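Local coordinates for protein phospholethanolamine N-methyltransferase 2 (Haemonchus contortus, PDB 4KRI) that probably transfers methyl groups from S-adenosylmethionine to phosphoethanolamine-derived substrates such as phosphomonomethylethanolamine in nematode phosphocholine biosynthesis, at residues Ala5-Leu10 against Arg36-Glu41; Pro31-Arg36 against Phe51-Asp56. One frame throughout, in Å; residues are numbered along the deposited sequence.

Contact 1 and contact 2 lie with their centres 12 Å apart and both use helix 33-40, approached from two flanks. Contact 1 sets it beside the N-terminal helix 5-18, whereas contact 2 ties its start to the end of strand 48-52 and the loop that follows. Along the chain the segments alternate: 5-10, 31-36, 36-41, 51-56. R36 belongs to both ranges, and OE2 of E7 in contact 1 lies 3.3 Å from CB of Q35 in contact 2. Both belong to the N-terminal part of the chain, whereas the pockets for S-adenosylhomocysteine and phosphomonomethylethanolamine are built from residues between 176 and 413.

Contact 1. Residues Ala5-Leu10 against Arg36-Glu41; sequences AVERQL and RKALTE
E7 and L39 meet at about a right angle, the aliphatic root of the glutamate laid against the branched end of the leucine. The closest pair is CG of E7 and CG of L39 at 3.6 Å; CD2 of L39 also lies 3.8 Å from CB of E7, so the leucine touches two successive methylenes. E7 holds its CG beside the backbone N and then bends at chi2 (76°), which swings the carboxylate away from the leucine and over A38. There OE1 of E7 stands 3.8 Å from CB of A38, a van der Waals contact with no hydrogen bond across the segments. L10, one turn farther along its helix, directs its CB toward the 36-41 segment and meets the same leucine lightly, CD1 of L10 to CD2 of L39 at 4.1 Å. L39 is thus shared: its CG and CD2 face E7, and CD2 also reaches L10. The backbones come nearest at E7 and L39, whose CA atoms are 5.6 Å apart. The axes of the segments 5-10 and 36-40 come within 9.1 Å and cross at -49°, with N-to-C directions on the same general heading. Both helices cover one face of the parallel strands, consistent with a Rossmann-like alpha/beta layer: L39 reaches I28 of strand 25-29 and I68 of strand 64-70, while L10 rests on N70 of strand 64-70 and on I101 and R103 of strand 98-105. L10 and L39, both buried, lie between the helices and the strands they touch, and the methylenes of E7, also buried, extend that apolar surface. A38 is partly exposed and borders the contact where the E7 carboxylate turns aside. On helix 5-18, Q9 turns to another neighbour, its side-chain amide hydrogen-bonding the backbone of E143 and L145.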
loop_
_atom_site.group_PDB
_atom_site.type_symbol
_atom_site.label_atom_id
_atom_site.label_comp_id
_atom_site.label_asym_id
_atom_site.label_seq_id
_atom_site.Cartn_x
_atom_site.Cartn_y
_atom_site.Cartn_z
ATOM N N ALA A 5 6.330 -22.677 -6.329
ATOM C CA ALA A 5 5.291 -21.700 -6.025
ATOM C C ALA A 5 5.774 -20.272 -6.265
ATOM O O ALA A 5 4.976 -19.394 -6.615
ATOM C CB ALA A 5 4.794 -21.864 -4.584
ATOM N N VAL A 6 7.072 -20.027 -6.083
ATOM C CA VAL A 6 7.596 -18.679 -6.288
ATOM C C VAL A 6 7.500 -18.231 -7.744
ATOM O O VAL A 6 7.046 -17.116 -8.032
ATOM C CB VAL A 6 9.048 -18.561 -5.835
ATOM C CG1 VAL A 6 9.575 -17.171 -6.157
ATOM C CG2 VAL A 6 9.131 -18.802 -4.352
ATOM N N GLU A 7 7.932 -19.088 -8.664
ATOM C CA GLU A 7 7.876 -18.726 -10.077
ATOM C C GLU A 7 6.441 -18.528 -10.545
ATOM O O GLU A 7 6.170 -17.667 -11.385
ATOM C CB GLU A 7 8.607 -19.755 -10.946
ATOM C CG GLU A 7 10.116 -19.637 -10.881
ATOM C CD GLU A 7 10.708 -20.194 -9.607
ATOM O OE1 GLU A 7 10.159 -21.178 -9.073
ATOM O OE2 GLU A 7 11.734 -19.655 -9.142
ATOM N N ARG A 8 5.512 -19.313 -10.000
ATOM C CA ARG A 8 4.116 -19.110 -10.352
ATOM C C ARG A 8 3.635 -17.742 -9.891
ATOM O O ARG A 8 2.899 -17.070 -10.612
ATOM C CB ARG A 8 3.231 -20.238 -9.820
ATOM C CG ARG A 8 3.443 -21.532 -10.621
ATOM C CD ARG A 8 2.461 -22.610 -10.245
ATOM N NE ARG A 8 1.080 -22.202 -10.476
ATOM C CZ ARG A 8 0.391 -22.454 -11.587
ATOM N NH1 ARG A 8 0.951 -23.116 -12.599
ATOM N NH2 ARG A 8 -0.866 -22.048 -11.682
ATOM N N GLN A 9 4.079 -17.308 -8.714
ATOM C CA GLN A 9 3.680 -15.989 -8.236
ATOM C C GLN A 9 4.283 -14.864 -9.092
ATOM O O GLN A 9 3.622 -13.850 -9.336
ATOM C CB GLN A 9 4.037 -15.805 -6.747
ATOM C CG GLN A 9 3.387 -14.572 -6.151
ATOM C CD GLN A 9 3.868 -14.223 -4.752
ATOM O OE1 GLN A 9 4.580 -14.997 -4.101
ATOM N NE2 GLN A 9 3.477 -13.041 -4.282
ATOM N N LEU A 10 5.521 -15.046 -9.561
ATOM C CA LEU A 10 6.140 -14.036 -10.422
ATOM C C LEU A 10 5.309 -13.839 -11.685
ATOM O O LEU A 10 5.100 -12.704 -12.127
ATOM C CB LEU A 10 7.577 -14.416 -10.802
ATOM C CG LEU A 10 8.569 -14.450 -9.645
ATOM C CD1 LEU A 10 9.971 -14.694 -10.164
ATOM C CD2 LEU A 10 8.506 -13.150 -8.874
ATOM N N ARG A 36 15.176 -20.576 -13.190
ATOM C CA ARG A 36 15.034 -20.050 -14.548
ATOM C C ARG A 36 14.195 -20.971 -15.444
ATOM O O ARG A 36 13.319 -20.508 -16.184
ATOM C CB ARG A 36 16.416 -19.800 -15.168
ATOM C CG ARG A 36 16.380 -19.230 -16.585
ATOM C CD ARG A 36 16.711 -20.299 -17.607
ATOM N NE ARG A 36 17.978 -20.951 -17.297
ATOM C CZ ARG A 36 18.465 -21.993 -17.967
ATOM N NH1 ARG A 36 17.783 -22.502 -18.984
ATOM N NH2 ARG A 36 19.632 -22.527 -17.620
ATOM N N LYS A 37 14.455 -22.272 -15.368
ATOM C CA LYS A 37 13.694 -23.242 -16.153
ATOM C C LYS A 37 12.240 -23.361 -15.690
ATOM O O LYS A 37 11.337 -23.574 -16.504
ATOM C CB LYS A 37 14.374 -24.608 -16.108
ATOM C CG LYS A 37 15.720 -24.643 -16.791
ATOM C CD LYS A 37 16.496 -25.873 -16.348
ATOM C CE LYS A 37 17.828 -25.975 -17.061
ATOM N NZ LYS A 37 18.497 -27.253 -16.722
ATOM N N ALA A 38 12.022 -23.229 -14.384
ATOM C CA ALA A 38 10.669 -23.202 -13.829
ATOM C C ALA A 38 9.871 -22.019 -14.382
ATOM O O ALA A 38 8.669 -22.127 -14.633
ATOM C CB ALA A 38 10.720 -23.139 -12.313
ATOM N N LEU A 39 10.537 -20.881 -14.550
ATOM C CA LEU A 39 9.899 -19.720 -15.163
ATOM C C LEU A 39 9.581 -19.984 -16.632
ATOM O O LEU A 39 8.493 -19.663 -17.109
ATOM C CB LEU A 39 10.794 -18.484 -15.048
ATOM C CG LEU A 39 10.787 -17.668 -13.762
ATOM C CD1 LEU A 39 11.861 -16.587 -13.815
ATOM C CD2 LEU A 39 9.411 -17.043 -13.537
ATOM N N THR A 40 10.532 -20.574 -17.346
ATOM C CA THR A 40 10.355 -20.836 -18.772
ATOM C C THR A 40 9.171 -21.755 -19.046
ATOM O O THR A 40 8.408 -21.522 -19.983
ATOM C CB THR A 40 11.630 -21.438 -19.399
ATOM O OG1 THR A 40 12.704 -20.491 -19.309
ATOM C CG2 THR A 40 11.397 -21.781 -20.866
ATOM N N GLU A 41 9.007 -22.789 -18.223
ATOM C CA GLU A 41 7.944 -23.775 -18.435
ATOM C C GLU A 41 6.558 -23.197 -18.180
ATOM O O GLU A 41 5.551 -23.828 -18.499
ATOM C CB GLU A 41 8.156 -25.025 -17.568
ATOM C CG GLU A 41 9.274 -25.956 -18.033
ATOM C CD GLU A 41 9.098 -26.454 -19.464
ATOM O OE1 GLU A 41 8.105 -27.155 -19.755
ATOM O OE2 GLU A 41 9.967 -26.148 -20.303
#

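Contact 2. Residues Pro31-Arg36 against Phe51-Asp56; sequences PQDDQR and FCKEVD
R36 sends CG anti to its own backbone N (chi1 -179°) and then bends at chi2 and chi3, folding the guanidinium flat over the ring of F51. F51 meets it with CG set between its backbone N and carbonyl carbon, turning a ring face to the arginine. The planes are 8° apart and the group centres 3.7 Å, a stacked cation-pi pair; NH1 of R36 comes within 3.3 Å of CZ of F51. CD of R36 adds a CH-pi contact, 3.8 Å from the ring centroid of F51. At the guanidinium edge, NH2 of R36 gives OD2 of D33 a 2.8 Å hydrogen bond at 165°, part of a salt bridge that lies in the guanidinium plane but above that of the carboxylate. K53 crosses D33 at about a right angle, NZ of K53 and OD2 of D33 forming a long salt bridge of 3.8 Å. Nearby, CB of P31 packs on the backbone O of K53. The contact joins helix 33-40 to the end of strand 48-52 within the beta-alpha-beta unit begun by strand 25-29. D33, shared by R36 and K53, would probably offset their like charges, while the stack on one face and the bond at the edge together would limit the guanidinium's rotation.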
loop_
_atom_site.group_PDB
_atom_site.type_symbol
_atom_site.label_atom_id
_atom_site.label_comp_id
_atom_site.label_asym_id
_atom_site.label_seq_id
_atom_site.Cartn_x
_atom_site.Cartn_y
_atom_site.Cartn_z
ATOM N N PRO A 31 20.316 -16.156 -12.327
ATOM C CA PRO A 31 21.571 -16.916 -12.291
ATOM C C PRO A 31 21.385 -18.378 -11.878
ATOM O O PRO A 31 22.264 -19.197 -12.158
ATOM C CB PRO A 31 22.406 -16.161 -11.251
ATOM C CG PRO A 31 21.399 -15.520 -10.357
ATOM C CD PRO A 31 20.241 -15.150 -11.250
ATOM N N GLN A 32 20.271 -18.705 -11.227
ATOM C CA GLN A 32 20.035 -20.089 -10.798
ATOM C C GLN A 32 19.209 -20.868 -11.830
ATOM O O GLN A 32 18.036 -20.568 -12.059
ATOM C CB GLN A 32 19.373 -20.121 -9.415
ATOM C CG GLN A 32 18.917 -21.505 -8.953
ATOM C CD GLN A 32 20.041 -22.535 -8.890
ATOM O OE1 GLN A 32 19.952 -23.602 -9.503
ATOM N NE2 GLN A 32 21.091 -22.229 -8.129
ATOM N N ASP A 33 19.826 -21.874 -12.446
ATOM C CA ASP A 33 19.242 -22.540 -13.612
ATOM C C ASP A 33 17.893 -23.217 -13.364
ATOM O O ASP A 33 17.008 -23.182 -14.220
ATOM C CB ASP A 33 20.244 -23.533 -14.207
ATOM C CG ASP A 33 21.489 -22.850 -14.733
ATOM O OD1 ASP A 33 22.607 -23.319 -14.418
ATOM O OD2 ASP A 33 21.345 -21.839 -15.461
ATOM N N ASP A 34 17.728 -23.821 -12.195
ATOM C CA ASP A 34 16.475 -24.497 -11.884
ATOM C C ASP A 34 15.285 -23.532 -11.775
ATOM O O ASP A 34 14.211 -23.805 -12.313
ATOM C CB ASP A 34 16.632 -25.340 -10.619
ATOM C CG ASP A 34 17.683 -26.430 -10.779
ATOM O OD1 ASP A 34 17.664 -27.140 -11.814
ATOM O OD2 ASP A 34 18.536 -26.565 -9.875
ATOM N N GLN A 35 15.473 -22.408 -11.089
ATOM C CA GLN A 35 14.425 -21.387 -11.019
ATOM C C GLN A 35 14.125 -20.803 -12.404
ATOM O O GLN A 35 12.965 -20.585 -12.759
ATOM C CB GLN A 35 14.807 -20.286 -10.024
ATOM C CG GLN A 35 14.907 -20.778 -8.577
ATOM C CD GLN A 35 15.694 -19.833 -7.678
ATOM O OE1 GLN A 35 16.031 -18.715 -8.073
ATOM N NE2 GLN A 35 15.996 -20.284 -6.465
ATOM N N ARG A 36 15.176 -20.576 -13.190
ATOM C CA ARG A 36 15.034 -20.050 -14.548
ATOM C C ARG A 36 14.195 -20.971 -15.444
ATOM O O ARG A 36 13.319 -20.508 -16.184
ATOM C CB ARG A 36 16.416 -19.800 -15.168
ATOM C CG ARG A 36 16.380 -19.230 -16.585
ATOM C CD ARG A 36 16.711 -20.299 -17.607
ATOM N NE ARG A 36 17.978 -20.951 -17.297
ATOM C CZ ARG A 36 18.465 -21.993 -17.967
ATOM N NH1 ARG A 36 17.783 -22.502 -18.984
ATOM N NH2 ARG A 36 19.632 -22.527 -17.620
ATOM N N PHE A 51 17.005 -16.168 -22.219
ATOM C CA PHE A 51 17.492 -16.089 -20.844
ATOM C C PHE A 51 18.969 -15.727 -20.725
ATOM O O PHE A 51 19.786 -16.048 -21.592
ATOM C CB PHE A 51 17.172 -17.365 -20.054
ATOM C CG PHE A 51 18.003 -18.551 -20.442
ATOM C CD1 PHE A 51 19.233 -18.782 -19.839
ATOM C CD2 PHE A 51 17.541 -19.458 -21.386
ATOM C CE1 PHE A 51 19.998 -19.879 -20.189
ATOM C CE2 PHE A 51 18.301 -20.565 -21.739
ATOM C CZ PHE A 51 19.530 -20.775 -21.142
ATOM N N CYS A 52 19.312 -15.061 -19.631
ATOM C CA CYS A 52 20.712 -14.809 -19.337
ATOM C C CYS A 52 20.989 -14.885 -17.848
ATOM O O CYS A 52 20.068 -14.875 -17.033
ATOM C CB CYS A 52 21.167 -13.477 -19.919
ATOM S SG CYS A 52 20.143 -12.054 -19.522
ATOM N N LYS A 53 22.268 -14.964 -17.503
ATOM C CA LYS A 53 22.661 -15.232 -16.126
ATOM C C LYS A 53 23.474 -14.099 -15.506
ATOM O O LYS A 53 23.792 -14.132 -14.316
ATOM C CB LYS A 53 23.422 -16.561 -16.074
ATOM C CG LYS A 53 22.652 -17.699 -16.744
ATOM C CD LYS A 53 23.526 -18.906 -17.042
ATOM C CE LYS A 53 24.139 -19.478 -15.777
ATOM N NZ LYS A 53 24.906 -20.733 -16.032
ATOM N N GLU A 54 23.793 -13.088 -16.309
ATOM C CA GLU A 54 24.477 -11.891 -15.814
ATOM C C GLU A 54 23.866 -10.672 -16.476
ATOM O O GLU A 54 23.348 -10.766 -17.592
ATOM C CB GLU A 54 25.978 -11.947 -16.129
ATOM C CG GLU A 54 26.851 -12.486 -15.003
ATOM C CD GLU A 54 28.338 -12.487 -15.356
ATOM O OE1 GLU A 54 28.825 -11.482 -15.923
ATOM O OE2 GLU A 54 29.019 -13.498 -15.071
ATOM N N VAL A 55 23.931 -9.521 -15.815
ATOM C CA VAL A 55 23.250 -8.348 -16.358
ATOM C C VAL A 55 23.876 -7.839 -17.656
ATOM O O VAL A 55 23.187 -7.266 -18.493
ATOM C CB VAL A 55 23.021 -7.212 -15.304
ATOM C CG1 VAL A 55 23.420 -7.665 -13.913
ATOM C CG2 VAL A 55 23.715 -5.911 -15.710
ATOM N N ASP A 56 25.168 -8.081 -17.857
ATOM C CA ASP A 56 25.796 -7.600 -19.083
ATOM C C ASP A 56 25.226 -8.276 -20.333
ATOM O O ASP A 56 25.297 -7.724 -21.434
ATOM C CB ASP A 56 27.318 -7.723 -19.009
ATOM C CG ASP A 56 27.939 -6.639 -18.151
ATOM O OD1 ASP A 56 28.310 -5.584 -18.710
ATOM O OD2 ASP A 56 28.036 -6.829 -16.919
#